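Local coordinates for protein ribulose bisphosphate carboxylase (Pyrococcus horikoshii, PDB 2D69) that probably catalyses the magnesium-dependent carboxylation of ribulose 1,5-bisphosphate to two molecules of 3-phosphoglycerate, in an archaeal AMP degradation pathway, at residues 274-279 / 309-314; 342-347 / 366-371; 260-265 / 303-308; 156-161 / 184-189. All coordinates share one frame; numbering follows the deposited sequence.

Contact 1: residues 274-279 / 309-314. With SO4 (sulfate ion), chain F.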
loop_
_atom_site.group_PDB
_atom_site.type_symbol
_atom_site.label_atom_id
_atom_site.label_comp_id
_atom_site.label_asym_id
_atom_site.label_seq_id
_atom_site.Cartn_x
_atom_site.Cartn_y
_atom_site.Cartn_z
ATOM N N ALA A 274 3.265 -28.028 -2.961
ATOM C CA ALA A 274 4.358 -29.002 -2.771
ATOM C C ALA A 274 5.497 -28.668 -3.734
ATOM O O ALA A 274 5.246 -28.174 -4.832
ATOM C CB ALA A 274 3.881 -30.353 -3.011
ATOM N N ILE A 275 6.722 -28.934 -3.310
ATOM C CA ILE A 275 7.929 -28.688 -4.086
ATOM C C ILE A 275 8.517 -30.022 -4.573
ATOM O O ILE A 275 8.746 -30.952 -3.805
ATOM C CB ILE A 275 8.988 -27.939 -3.287
ATOM C CG1 ILE A 275 8.504 -26.545 -2.863
ATOM C CG2 ILE A 275 10.253 -27.749 -4.093
ATOM C CD1 ILE A 275 9.394 -25.848 -1.870
ATOM N N HIS A 276 8.693 -30.101 -5.877
ATOM C CA HIS A 276 9.399 -31.170 -6.522
ATOM C C HIS A 276 10.785 -30.625 -6.850
ATOM O O HIS A 276 10.925 -29.668 -7.590
ATOM C CB HIS A 276 8.692 -31.610 -7.799
ATOM C CG HIS A 276 9.454 -32.662 -8.542
ATOM N ND1 HIS A 276 9.151 -34.001 -8.449
ATOM C CD2 HIS A 276 10.541 -32.570 -9.343
ATOM C CE1 HIS A 276 10.013 -34.686 -9.188
ATOM N NE2 HIS A 276 10.886 -33.843 -9.717
ATOM N N ALA A 277 11.805 -31.232 -6.274
ATOM C CA ALA A 277 13.160 -30.778 -6.499
ATOM C C ALA A 277 13.794 -31.631 -7.584
ATOM O O ALA A 277 13.889 -32.860 -7.474
ATOM C CB ALA A 277 13.955 -30.874 -5.220
ATOM N N HIS A 278 14.237 -30.957 -8.625
ATOM C CA HIS A 278 15.050 -31.532 -9.668
ATOM C C HIS A 278 16.474 -31.195 -9.292
ATOM O O HIS A 278 16.765 -30.104 -8.814
ATOM C CB HIS A 278 14.667 -30.959 -11.026
ATOM C CG HIS A 278 15.227 -31.727 -12.175
ATOM N ND1 HIS A 278 16.577 -31.990 -12.309
ATOM C CD2 HIS A 278 14.616 -32.330 -13.233
ATOM C CE1 HIS A 278 16.773 -32.740 -13.388
ATOM N NE2 HIS A 278 15.603 -32.938 -13.983
ATOM N N ARG A 279 17.363 -32.133 -9.475
ATOM C CA ARG A 279 18.727 -31.959 -8.975
ATOM C C ARG A 279 19.732 -31.684 -10.081
ATOM O O ARG A 279 20.952 -31.840 -9.877
ATOM C CB ARG A 279 19.121 -33.211 -8.195
ATOM C CG ARG A 279 19.102 -34.485 -9.034
ATOM C CD ARG A 279 19.445 -35.672 -8.205
ATOM N NE ARG A 279 19.633 -36.862 -8.992
ATOM C CZ ARG A 279 20.314 -37.939 -8.595
ATOM N NH1 ARG A 279 20.930 -37.955 -7.418
ATOM N NH2 ARG A 279 20.441 -38.987 -9.430
ATOM N N GLN A 309 9.504 -33.924 -2.568
ATOM C CA GLN A 309 9.977 -35.062 -3.383
ATOM C C GLN A 309 11.264 -34.667 -4.093
ATOM O O GLN A 309 11.480 -33.494 -4.398
ATOM C CB GLN A 309 8.928 -35.587 -4.372
ATOM C CG GLN A 309 8.330 -34.598 -5.257
ATOM C CD GLN A 309 7.063 -35.103 -5.933
ATOM O OE1 GLN A 309 6.978 -35.098 -7.176
ATOM N NE2 GLN A 309 6.104 -35.478 -5.159
ATOM N N ILE A 310 12.151 -35.615 -4.272
ATOM C CA ILE A 310 13.453 -35.308 -4.892
ATOM C C ILE A 310 14.002 -36.551 -5.594
ATOM O O ILE A 310 13.838 -37.685 -5.106
ATOM C CB ILE A 310 14.475 -34.766 -3.832
ATOM C CG1 ILE A 310 15.773 -34.306 -4.472
ATOM C CG2 ILE A 310 14.786 -35.821 -2.817
ATOM C CD1 ILE A 310 16.651 -33.521 -3.548
ATOM N N HIS A 311 14.620 -36.314 -6.753
ATOM C CA HIS A 311 15.259 -37.342 -7.569
ATOM C C HIS A 311 16.403 -37.912 -6.788
ATOM O O HIS A 311 17.198 -37.137 -6.306
ATOM C CB HIS A 311 15.828 -36.714 -8.869
ATOM C CG HIS A 311 14.777 -36.304 -9.864
ATOM N ND1 HIS A 311 14.237 -37.186 -10.777
ATOM C CD2 HIS A 311 14.193 -35.105 -10.113
ATOM C CE1 HIS A 311 13.337 -36.552 -11.518
ATOM N NE2 HIS A 311 13.303 -35.286 -11.148
ATOM N N THR A 312 16.504 -39.238 -6.681
ATOM C CA THR A 312 17.691 -39.900 -6.081
ATOM C C THR A 312 18.507 -40.908 -6.951
ATOM O O THR A 312 19.578 -41.327 -6.497
ATOM C CB THR A 312 17.284 -40.636 -4.819
ATOM O OG1 THR A 312 16.220 -41.532 -5.138
ATOM C CG2 THR A 312 16.665 -39.652 -3.782
ATOM N N GLY A 313 18.011 -41.309 -8.124
ATOM C CA GLY A 313 18.615 -42.407 -8.920
ATOM C C GLY A 313 17.786 -43.704 -8.960
ATOM O O GLY A 313 16.812 -43.787 -8.231
ATOM N N THR A 314 18.148 -44.705 -9.788
ATOM C CA THR A 314 17.428 -46.027 -9.847
ATOM C C THR A 314 18.277 -47.282 -10.088
ATOM O O THR A 314 19.466 -47.180 -10.433
ATOM C CB THR A 314 16.421 -46.062 -10.990
ATOM O OG1 THR A 314 17.097 -45.829 -12.243
ATOM C CG2 THR A 314 15.417 -44.962 -10.817
HETATM S S SO4 F . 17.985 -37.972 -12.223
HETATM O O1 SO4 F . 17.324 -37.781 -13.512
HETATM O O2 SO4 F . 19.331 -38.533 -12.363
HETATM O O3 SO4 F . 18.077 -36.653 -11.582
HETATM O O4 SO4 F . 17.123 -38.861 -11.430
HETATM O O HOH W 1 22.696 -40.344 -6.284
#
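The imidazole of His276 meets two partners at its rim, both near the ring plane: Gln309 OE1 beside ND1 and His311 NE2 beside NE2. The first is a nearly straight hydrogen bond, His276 ND1 to Gln309 OE1 at 2.7 Å, aimed at a lone pair of the amide oxygen in the carbonyl plane. Gln309 reaches it with CG in the crowded position between its backbone N and carbonyl carbon (chi1 53°) and the chain extended beyond, while its NE2 is bonded to Tyr248 OH. At the other end of the ring, His276 NE2 and His311 NE2 are 3.2 Å apart. His311 also turns its edge, with CD2 leading, to one face of His278 in an edge-to-face pair with centroids 4.8 Å apart, so the three histidines form an aromatic cluster. Strands 274-278 and 309-311 are parallel neighbours in the alpha/beta barrel of the catalytic domain. Ala277 N donates to Gln309 O at 3.0 Å; on the face of the sheet turned from His276 and Gln309, Ala277 CB packs on Ile310 CG1. Past the strand ends, one face of the Arg279 guanidinium lies over the backbone of His311, Thr312 and Gly313, and its edge grips a sulfate ion: NE donates to sulfate O3 at 3.0 Å and NH2 to O2 at 3.2 Å. The sulfate is probably from the crystallisation liquor, but Arg279 and His311 are both predicted substrate-binding residues, and the anion lies against the His311 ring as well. A water accepts from Arg279 NH1 and donates to Thr312 O.

Contact 2: residues 342-347 / 366-371. With SO4 (sulfate ion), chain E.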
loop_
_atom_site.group_PDB
_atom_site.type_symbol
_atom_site.label_atom_id
_atom_site.label_comp_id
_atom_site.label_asym_id
_atom_site.label_seq_id
_atom_site.Cartn_x
_atom_site.Cartn_y
_atom_site.Cartn_z
ATOM N N PRO A 342 8.375 -37.043 6.041
ATOM C CA PRO A 342 9.138 -37.805 5.020
ATOM C C PRO A 342 8.896 -37.281 3.585
ATOM O O PRO A 342 7.849 -36.736 3.277
ATOM C CB PRO A 342 8.629 -39.249 5.186
ATOM C CG PRO A 342 7.203 -39.111 5.746
ATOM C CD PRO A 342 7.251 -37.816 6.591
ATOM N N VAL A 343 9.896 -37.457 2.747
ATOM C CA VAL A 343 9.996 -36.991 1.360
ATOM C C VAL A 343 9.955 -38.154 0.392
ATOM O O VAL A 343 10.652 -39.168 0.581
ATOM C CB VAL A 343 11.352 -36.256 1.189
ATOM C CG1 VAL A 343 11.673 -35.933 -0.285
ATOM C CG2 VAL A 343 11.413 -34.999 2.114
ATOM N N PHE A 344 9.136 -38.057 -0.656
ATOM C CA PHE A 344 9.147 -39.035 -1.745
ATOM C C PHE A 344 10.457 -39.056 -2.502
ATOM O O PHE A 344 10.845 -38.046 -3.071
ATOM C CB PHE A 344 8.145 -38.695 -2.785
ATOM C CG PHE A 344 6.790 -39.333 -2.578
ATOM C CD1 PHE A 344 5.667 -38.543 -2.446
ATOM C CD2 PHE A 344 6.631 -40.713 -2.632
ATOM C CE1 PHE A 344 4.403 -39.107 -2.292
ATOM C CE2 PHE A 344 5.345 -41.294 -2.478
ATOM C CZ PHE A 344 4.248 -40.481 -2.313
ATOM N N PRO A 345 11.105 -40.203 -2.591
ATOM C CA PRO A 345 12.160 -40.370 -3.612
ATOM C C PRO A 345 11.498 -40.427 -4.988
ATOM O O PRO A 345 10.394 -40.983 -5.096
ATOM C CB PRO A 345 12.792 -41.712 -3.279
ATOM C CG PRO A 345 12.277 -42.097 -1.977
ATOM C CD PRO A 345 10.903 -41.438 -1.816
ATOM N N VAL A 346 12.126 -39.791 -5.972
ATOM C CA VAL A 346 11.674 -39.753 -7.335
ATOM C C VAL A 346 12.648 -40.632 -8.098
ATOM O O VAL A 346 13.877 -40.373 -8.134
ATOM C CB VAL A 346 11.708 -38.342 -7.960
ATOM C CG1 VAL A 346 11.290 -38.415 -9.468
ATOM C CG2 VAL A 346 10.863 -37.288 -7.150
ATOM N N ALA A 347 12.122 -41.715 -8.644
ATOM C CA ALA A 347 12.928 -42.649 -9.429
ATOM C C ALA A 347 12.770 -42.376 -10.929
ATOM O O ALA A 347 11.635 -42.265 -11.432
ATOM C CB ALA A 347 12.542 -44.092 -9.083
ATOM N N ASP A 366 6.545 -46.260 -1.878
ATOM C CA ASP A 366 6.581 -44.836 -1.614
ATOM C C ASP A 366 7.615 -44.230 -2.521
ATOM O O ASP A 366 8.761 -43.994 -2.123
ATOM C CB ASP A 366 6.868 -44.527 -0.134
ATOM C CG ASP A 366 5.621 -44.659 0.735
ATOM O OD1 ASP A 366 4.497 -44.668 0.194
ATOM O OD2 ASP A 366 5.673 -44.798 1.956
ATOM N N LEU A 367 7.192 -44.052 -3.764
ATOM C CA LEU A 367 8.014 -43.538 -4.847
ATOM C C LEU A 367 7.180 -42.706 -5.782
ATOM O O LEU A 367 5.983 -42.945 -5.970
ATOM C CB LEU A 367 8.605 -44.658 -5.698
ATOM C CG LEU A 367 9.516 -45.679 -5.049
ATOM C CD1 LEU A 367 9.816 -46.749 -6.063
ATOM C CD2 LEU A 367 10.811 -45.062 -4.544
ATOM N N VAL A 368 7.819 -41.718 -6.379
ATOM C CA VAL A 368 7.298 -41.151 -7.591
ATOM C C VAL A 368 8.102 -41.744 -8.717
ATOM O O VAL A 368 9.339 -41.640 -8.700
ATOM C CB VAL A 368 7.442 -39.648 -7.586
ATOM C CG1 VAL A 368 6.957 -39.079 -8.893
ATOM C CG2 VAL A 368 6.682 -39.026 -6.392
ATOM N N ILE A 369 7.427 -42.332 -9.703
ATOM C CA ILE A 369 8.152 -43.074 -10.748
ATOM C C ILE A 369 8.051 -42.308 -12.053
ATOM O O ILE A 369 6.954 -42.150 -12.596
ATOM C CB ILE A 369 7.541 -44.448 -10.909
ATOM C CG1 ILE A 369 7.805 -45.283 -9.666
ATOM C CG2 ILE A 369 8.101 -45.152 -12.142
ATOM C CD1 ILE A 369 6.964 -46.543 -9.624
ATOM N N GLN A 370 9.166 -41.766 -12.522
ATOM C CA GLN A 370 9.151 -40.976 -13.753
ATOM C C GLN A 370 9.555 -41.919 -14.895
ATOM O O GLN A 370 10.673 -42.438 -14.890
ATOM C CB GLN A 370 10.129 -39.804 -13.685
ATOM C CG GLN A 370 9.983 -38.755 -14.844
ATOM C CD GLN A 370 10.453 -39.256 -16.234
ATOM O OE1 GLN A 370 9.712 -39.127 -17.231
ATOM N NE2 GLN A 370 11.670 -39.833 -16.310
ATOM N N ALA A 371 8.667 -42.110 -15.855
ATOM C CA ALA A 371 8.930 -43.020 -16.964
ATOM C C ALA A 371 8.609 -42.396 -18.298
ATOM O O ALA A 371 7.765 -42.909 -19.049
ATOM C CB ALA A 371 8.197 -44.325 -16.791
HETATM S S SO4 E . 13.702 -41.337 -19.388
HETATM O O1 SO4 E . 13.554 -41.415 -20.832
HETATM O O2 SO4 E . 14.873 -42.063 -18.958
HETATM O O3 SO4 E . 13.884 -39.935 -19.065
HETATM O O4 SO4 E . 12.497 -41.818 -18.737
#
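Val368 lays its CG2 methyl over one face of the Phe344 ring, a CH-pi contact 4.2 Å from the ring centroid, while the backbone at Asp366 and Leu367 runs past the edge of the same ring. Val346 lies beside Val368 and points the same way, its CG2 4.2 Å from Val368 CB. On the other side of the sheet Leu367 reaches across Pro345, CD2 touching the proline CB at 4.1 Å. Three backbone bonds hold these groups in place: Val368 N to Pro345 O at 3.0 Å, Ala347 N to Val368 O at 2.8 Å and Gln370 N to Ala347 O at 2.7 Å. Beyond them, Gln370 bends at chi2 (-71°); its NE2 donates a hydrogen bond to sulfate O4 at 3.2 Å and is also hydrogen-bonded to Ser348 OG, and Val158 N donates to OE1, which fixes the amide of this predicted substrate-binding residue. The pair closes a right-handed beta-alpha-beta unit, strand 344-348, helix 356-363 and strand 368-370, within the barrel. Helix 139-147 covers Phe344, and its Arg144 forms a salt bridge with Asp366; helix 323-334 packs on Pro345 and Leu367, and strand 309-311 flanks Val346.

Contact 3: residues 260-265 / 303-308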
loop_
_atom_site.group_PDB
_atom_site.type_symbol
_atom_site.label_atom_id
_atom_site.label_comp_id
_atom_site.label_asym_id
_atom_site.label_seq_id
_atom_site.Cartn_x
_atom_site.Cartn_y
_atom_site.Cartn_z
ATOM N N ALA A 260 17.749 -19.161 -2.717
ATOM C CA ALA A 260 16.433 -19.056 -3.360
ATOM C C ALA A 260 15.506 -20.122 -2.851
ATOM O O ALA A 260 14.361 -19.841 -2.661
ATOM C CB ALA A 260 16.549 -19.170 -4.806
ATOM N N LEU A 261 16.017 -21.334 -2.618
ATOM C CA LEU A 261 15.184 -22.440 -2.118
ATOM C C LEU A 261 14.580 -22.128 -0.757
ATOM O O LEU A 261 13.398 -22.344 -0.543
ATOM C CB LEU A 261 15.977 -23.721 -1.998
ATOM C CG LEU A 261 15.307 -25.067 -2.210
ATOM C CD1 LEU A 261 15.889 -26.197 -1.400
ATOM C CD2 LEU A 261 13.780 -25.134 -2.279
ATOM N N GLN A 262 15.392 -21.565 0.151
ATOM C CA GLN A 262 14.903 -21.298 1.499
ATOM C C GLN A 262 13.794 -20.280 1.412
ATOM O O GLN A 262 12.749 -20.402 2.065
ATOM C CB GLN A 262 16.023 -20.827 2.424
ATOM C CG GLN A 262 16.959 -21.880 2.842
ATOM C CD GLN A 262 17.569 -21.588 4.204
ATOM O OE1 GLN A 262 18.731 -21.256 4.297
ATOM N NE2 GLN A 262 16.778 -21.675 5.234
ATOM N N TYR A 263 13.968 -19.273 0.580
ATOM C CA TYR A 263 12.887 -18.301 0.464
ATOM C C TYR A 263 11.659 -18.887 -0.209
ATOM O O TYR A 263 10.487 -18.619 0.210
ATOM C CB TYR A 263 13.396 -17.044 -0.246
ATOM C CG TYR A 263 12.277 -16.074 -0.537
ATOM C CD1 TYR A 263 11.616 -15.420 0.515
ATOM C CD2 TYR A 263 11.832 -15.859 -1.816
ATOM C CE1 TYR A 263 10.573 -14.540 0.288
ATOM C CE2 TYR A 263 10.778 -14.975 -2.053
ATOM C CZ TYR A 263 10.157 -14.322 -0.989
ATOM O OH TYR A 263 9.137 -13.451 -1.214
ATOM N N MET A 264 11.878 -19.700 -1.251
ATOM C CA MET A 264 10.741 -20.318 -1.958
ATOM C C MET A 264 9.944 -21.218 -1.068
ATOM O O MET A 264 8.752 -21.301 -1.217
ATOM C CB MET A 264 11.202 -21.053 -3.264
ATOM C CG MET A 264 11.593 -20.089 -4.401
ATOM S SD MET A 264 10.222 -18.984 -4.838
ATOM C CE MET A 264 8.850 -20.068 -5.192
ATOM N N ARG A 265 10.586 -21.808 -0.071
ATOM C CA ARG A 265 9.882 -22.597 0.906
ATOM C C ARG A 265 8.892 -21.743 1.723
ATOM O O ARG A 265 7.838 -22.235 2.071
ATOM C CB ARG A 265 10.883 -23.308 1.846
ATOM C CG ARG A 265 10.236 -24.106 3.007
ATOM C CD ARG A 265 9.466 -25.333 2.548
ATOM N NE ARG A 265 8.817 -26.030 3.673
ATOM C CZ ARG A 265 7.626 -25.717 4.177
ATOM N NH1 ARG A 265 6.870 -24.733 3.659
ATOM N NH2 ARG A 265 7.136 -26.404 5.206
ATOM N N ARG A 303 15.576 -31.847 2.416
ATOM C CA ARG A 303 14.463 -32.307 3.254
ATOM C C ARG A 303 14.217 -31.352 4.441
ATOM O O ARG A 303 13.077 -31.073 4.816
ATOM C CB ARG A 303 14.743 -33.719 3.752
ATOM C CG ARG A 303 13.664 -34.248 4.672
ATOM C CD ARG A 303 13.719 -35.728 4.948
ATOM N NE ARG A 303 12.646 -36.074 5.850
ATOM C CZ ARG A 303 12.628 -37.107 6.679
ATOM N NH1 ARG A 303 13.660 -37.956 6.723
ATOM N NH2 ARG A 303 11.565 -37.314 7.462
ATOM N N MET A 304 15.304 -30.841 5.027
ATOM C CA MET A 304 15.207 -30.027 6.213
ATOM C C MET A 304 14.528 -28.695 5.875
ATOM O O MET A 304 13.526 -28.316 6.534
ATOM C CB MET A 304 16.637 -29.876 6.802
ATOM C CG MET A 304 16.811 -29.043 8.068
ATOM S SD MET A 304 18.622 -28.955 8.673
ATOM C CE MET A 304 19.201 -30.115 7.759
ATOM N N ILE A 305 14.995 -28.042 4.811
ATOM C CA ILE A 305 14.316 -26.878 4.288
ATOM C C ILE A 305 12.897 -27.271 3.958
ATOM O O ILE A 305 11.909 -26.677 4.424
ATOM C CB ILE A 305 15.060 -26.294 3.043
ATOM C CG1 ILE A 305 16.394 -25.720 3.480
ATOM C CG2 ILE A 305 14.217 -25.164 2.440
ATOM C CD1 ILE A 305 17.400 -25.548 2.365
ATOM N N GLY A 306 12.767 -28.328 3.169
ATOM C CA GLY A 306 11.449 -28.857 2.920
ATOM C C GLY A 306 10.988 -29.080 1.509
ATOM O O GLY A 306 9.890 -28.654 1.180
ATOM N N VAL A 307 11.768 -29.788 0.685
ATOM C CA VAL A 307 11.255 -30.277 -0.606
ATOM C C VAL A 307 10.373 -31.440 -0.290
ATOM O O VAL A 307 10.607 -32.113 0.699
ATOM C CB VAL A 307 12.417 -30.658 -1.611
ATOM C CG1 VAL A 307 13.323 -29.487 -1.823
ATOM C CG2 VAL A 307 13.114 -31.867 -1.187
ATOM N N ASP A 308 9.309 -31.655 -1.056
ATOM C CA ASP A 308 8.375 -32.760 -0.781
ATOM C C ASP A 308 8.701 -34.062 -1.512
ATOM O O ASP A 308 8.220 -35.172 -1.125
ATOM C CB ASP A 308 6.981 -32.322 -1.150
ATOM C CG ASP A 308 6.534 -31.163 -0.335
ATOM O OD1 ASP A 308 5.993 -31.423 0.763
ATOM O OD2 ASP A 308 6.670 -29.976 -0.722
#
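This is a mainly apolar contact in the outer helical layer of the barrel, where helix 258-271 packs against the C-terminal end of helix 295-305 and the turn leading into strand 309-311. Ile305 contributes more than any other residue. Its CD1 meets Gln262 CG at 3.7 Å and Leu261 CD1 at 4.1 Å, while CG2 touches Arg265 CB at 3.9 Å. Leu261 CD1 also reaches Val307 CG1 at 4.2 Å, and Val307 in turn packs on Ala277 of strand 274-278, carrying the contact inward to the sheet. Helix 295-305 ends in a Schellman motif with Gly306 at its C-prime position; the backbone angles there call for glycine, and a CB would also clash with Arg265 NE. Arg265 runs antiparallel alongside Ile305, bends at chi2 (68°), and brings NE to Ile305 O at 3.2 Å in a weak hydrogen bond. Its remaining nitrogens are held outside the contact, NH1 by a salt bridge with Glu269 and NH2 by Gly135 O. A methionine in place of Arg265 would probably leave Glu269 without its charged mate and Ile305 O and Gly135 O without this donor. The amide of Gln262 is bonded to Gly96 O and Val99 N.

Contact 4: residues 156-161 / 184-189. With SO4 (sulfate ion), chain E.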
loop_
_atom_site.group_PDB
_atom_site.type_symbol
_atom_site.label_atom_id
_atom_site.label_comp_id
_atom_site.label_asym_id
_atom_site.label_seq_id
_atom_site.Cartn_x
_atom_site.Cartn_y
_atom_site.Cartn_z
ATOM N N ALA A 156 4.827 -40.302 -13.183
ATOM C CA ALA A 156 5.201 -39.040 -13.789
ATOM C C ALA A 156 5.774 -39.307 -15.162
ATOM O O ALA A 156 6.393 -40.358 -15.396
ATOM C CB ALA A 156 6.231 -38.342 -12.944
ATOM N N THR A 157 5.550 -38.350 -16.070
ATOM C CA THR A 157 6.173 -38.350 -17.378
ATOM C C THR A 157 6.610 -36.954 -17.858
ATOM O O THR A 157 5.818 -36.021 -17.884
ATOM C CB THR A 157 5.229 -38.963 -18.366
ATOM O OG1 THR A 157 5.180 -40.380 -18.133
ATOM C CG2 THR A 157 5.796 -38.914 -19.762
ATOM N N VAL A 158 7.874 -36.838 -18.249
ATOM C CA VAL A 158 8.369 -35.680 -19.006
ATOM C C VAL A 158 8.184 -35.988 -20.490
ATOM O O VAL A 158 8.661 -37.008 -20.959
ATOM C CB VAL A 158 9.881 -35.488 -18.832
ATOM C CG1 VAL A 158 10.343 -34.191 -19.537
ATOM C CG2 VAL A 158 10.266 -35.494 -17.355
ATOM N N PRO A 159 7.500 -35.140 -21.252
ATOM C CA PRO A 159 7.375 -35.410 -22.681
ATOM C C PRO A 159 8.741 -35.444 -23.384
ATOM O O PRO A 159 9.746 -34.919 -22.889
ATOM C CB PRO A 159 6.499 -34.262 -23.188
ATOM C CG PRO A 159 5.746 -33.808 -22.002
ATOM C CD PRO A 159 6.734 -33.942 -20.861
ATOM N N LYS A 160 8.747 -36.165 -24.498
ATOM C CA LYS A 160 9.883 -36.314 -25.412
ATOM C C LYS A 160 9.452 -35.814 -26.796
ATOM O O LYS A 160 8.371 -36.203 -27.250
ATOM C CB LYS A 160 10.256 -37.802 -25.545
ATOM C CG LYS A 160 10.913 -38.430 -24.297
ATOM C CD LYS A 160 12.192 -37.722 -23.866
ATOM C CE LYS A 160 12.412 -37.731 -22.327
ATOM N NZ LYS A 160 13.026 -39.069 -21.936
ATOM N N PRO A 161 10.232 -34.958 -27.466
ATOM C CA PRO A 161 11.477 -34.374 -26.957
ATOM C C PRO A 161 11.191 -33.402 -25.824
ATOM O O PRO A 161 10.033 -33.055 -25.570
ATOM C CB PRO A 161 12.026 -33.625 -28.154
ATOM C CG PRO A 161 10.825 -33.297 -28.982
ATOM C CD PRO A 161 9.916 -34.472 -28.818
ATOM N N LEU A 184 1.291 -37.375 -12.894
ATOM C CA LEU A 184 2.028 -36.149 -12.876
ATOM C C LEU A 184 2.721 -35.836 -14.209
ATOM O O LEU A 184 3.603 -36.566 -14.659
ATOM C CB LEU A 184 3.064 -36.280 -11.778
ATOM C CG LEU A 184 2.570 -36.498 -10.354
ATOM C CD1 LEU A 184 3.766 -36.688 -9.448
ATOM C CD2 LEU A 184 1.702 -35.335 -9.906
ATOM N N LEU A 185 2.287 -34.775 -14.893
ATOM C CA LEU A 185 3.002 -34.257 -16.026
ATOM C C LEU A 185 4.205 -33.590 -15.452
ATOM O O LEU A 185 4.112 -32.975 -14.388
ATOM C CB LEU A 185 2.146 -33.245 -16.751
ATOM C CG LEU A 185 2.804 -32.560 -17.964
ATOM C CD1 LEU A 185 3.111 -33.550 -19.097
ATOM C CD2 LEU A 185 1.926 -31.432 -18.430
ATOM N N LYS A 186 5.349 -33.686 -16.113
ATOM C CA LYS A 186 6.554 -33.084 -15.588
ATOM C C LYS A 186 7.274 -32.312 -16.679
ATOM O O LYS A 186 7.557 -32.846 -17.734
ATOM C CB LYS A 186 7.465 -34.142 -14.942
ATOM C CG LYS A 186 8.766 -33.642 -14.333
ATOM C CD LYS A 186 9.617 -34.737 -13.633
ATOM C CE LYS A 186 11.115 -34.273 -13.497
ATOM N NZ LYS A 186 11.720 -33.366 -14.627
ATOM N N ASP A 187 7.603 -31.062 -16.411
ATOM C CA ASP A 187 8.456 -30.296 -17.316
ATOM C C ASP A 187 9.894 -30.742 -17.169
ATOM O O ASP A 187 10.333 -31.017 -16.054
ATOM C CB ASP A 187 8.476 -28.813 -16.945
ATOM C CG ASP A 187 7.218 -28.070 -17.335
ATOM O OD1 ASP A 187 6.378 -28.565 -18.132
ATOM O OD2 ASP A 187 7.011 -26.934 -16.853
ATOM N N ASP A 188 10.640 -30.675 -18.269
ATOM C CA ASP A 188 12.062 -30.837 -18.269
ATOM C C ASP A 188 12.728 -29.712 -17.515
ATOM O O ASP A 188 12.245 -28.598 -17.504
ATOM C CB ASP A 188 12.612 -30.810 -19.694
ATOM C CG ASP A 188 14.040 -31.275 -19.753
ATOM O OD1 ASP A 188 14.975 -30.429 -19.931
ATOM O OD2 ASP A 188 14.294 -32.497 -19.590
ATOM N N GLU A 189 13.881 -30.022 -16.929
ATOM C CA GLU A 189 14.657 -29.058 -16.165
ATOM C C GLU A 189 15.097 -27.828 -16.959
ATOM O O GLU A 189 15.331 -26.773 -16.395
ATOM C CB GLU A 189 15.862 -29.757 -15.505
ATOM C CG GLU A 189 17.047 -30.129 -16.413
ATOM C CD GLU A 189 16.881 -31.420 -17.210
ATOM O OE1 GLU A 189 17.771 -31.698 -18.077
ATOM O OE2 GLU A 189 15.859 -32.137 -17.015
HETATM S S SO4 E . 13.702 -41.337 -19.388
HETATM O O1 SO4 E . 13.554 -41.415 -20.832
HETATM O O2 SO4 E . 14.873 -42.063 -18.958
HETATM O O3 SO4 E . 13.884 -39.935 -19.065
HETATM O O4 SO4 E . 12.497 -41.818 -18.737
#
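Thr157 bonds to the neighbouring strand with both of its backbone polar groups. Its N donates to Leu184 O and its O accepts from Lys186 N, both at 3.0 Å. Lys186 NZ donates to Asp187 O at 3.1 Å, and Lys160 NZ makes a weak hydrogen bond to sulfate O3. Lys186 runs extended from the backbone, with CG anti to N (chi1 -179°), and bends only at its last torsion; this lays the chain along Val158 CG2, which follows it from CB to NZ and comes within 3.8 Å of CG. The other methyl of Val158, CG1, touches Asp188 CB at 4.1 Å. On the face that carries Thr157 and Leu185, Pro159 CG meets Leu185 CD1 at 3.9 Å; on the face of Ala156 and Leu184, their CB atoms are 4.0 Å apart. A leucine in place of Lys186 has no amine, and would probably leave Asp187 O without this donor and the predicted carbamate without a site to form. Lys162 forms salt bridges with Asp188 and Glu189, Asp188 OD1 also bonds Asn190 N, and Glu189 O is bonded to Ser103 of the second subunit. Strands 154-157 and 184-186 are joined by helix 167-179 in a beta-alpha-beta crossover of the barrel, and their C-terminal ends carry the predicted proton acceptor Lys160 and magnesium ligands Lys186, Asp188 and Glu189, the arrangement of a Rubisco active site, here with Lys186 uncarbamylated.

Overall arrangement
Contacts 1, 2 and 4 lie in one eight-stranded parallel barrel sheet. Contacts 1 and 2 have centres about 7 Å apart and are joined by probable backbone bonds between Ile310 and both Phe344 and Val346. Contacts 2 and 4, centres about 14 Å apart, meet through Ala156 with Ile369 and Ala371, and reach the same sulfate. Across the barrel, contact 1 approaches contact 4 where His311 NE2 lies 3.4 Å from Lys186 CE, bringing the histidines to the predicted magnesium ligands. The second sulfate, at Arg279, marks another anion position. Contact 3 lies outside, its centre about 22 Å from that of contact 4, and joins contact 1 through Asp308 OD2 and Ile275 N at 2.8 Å.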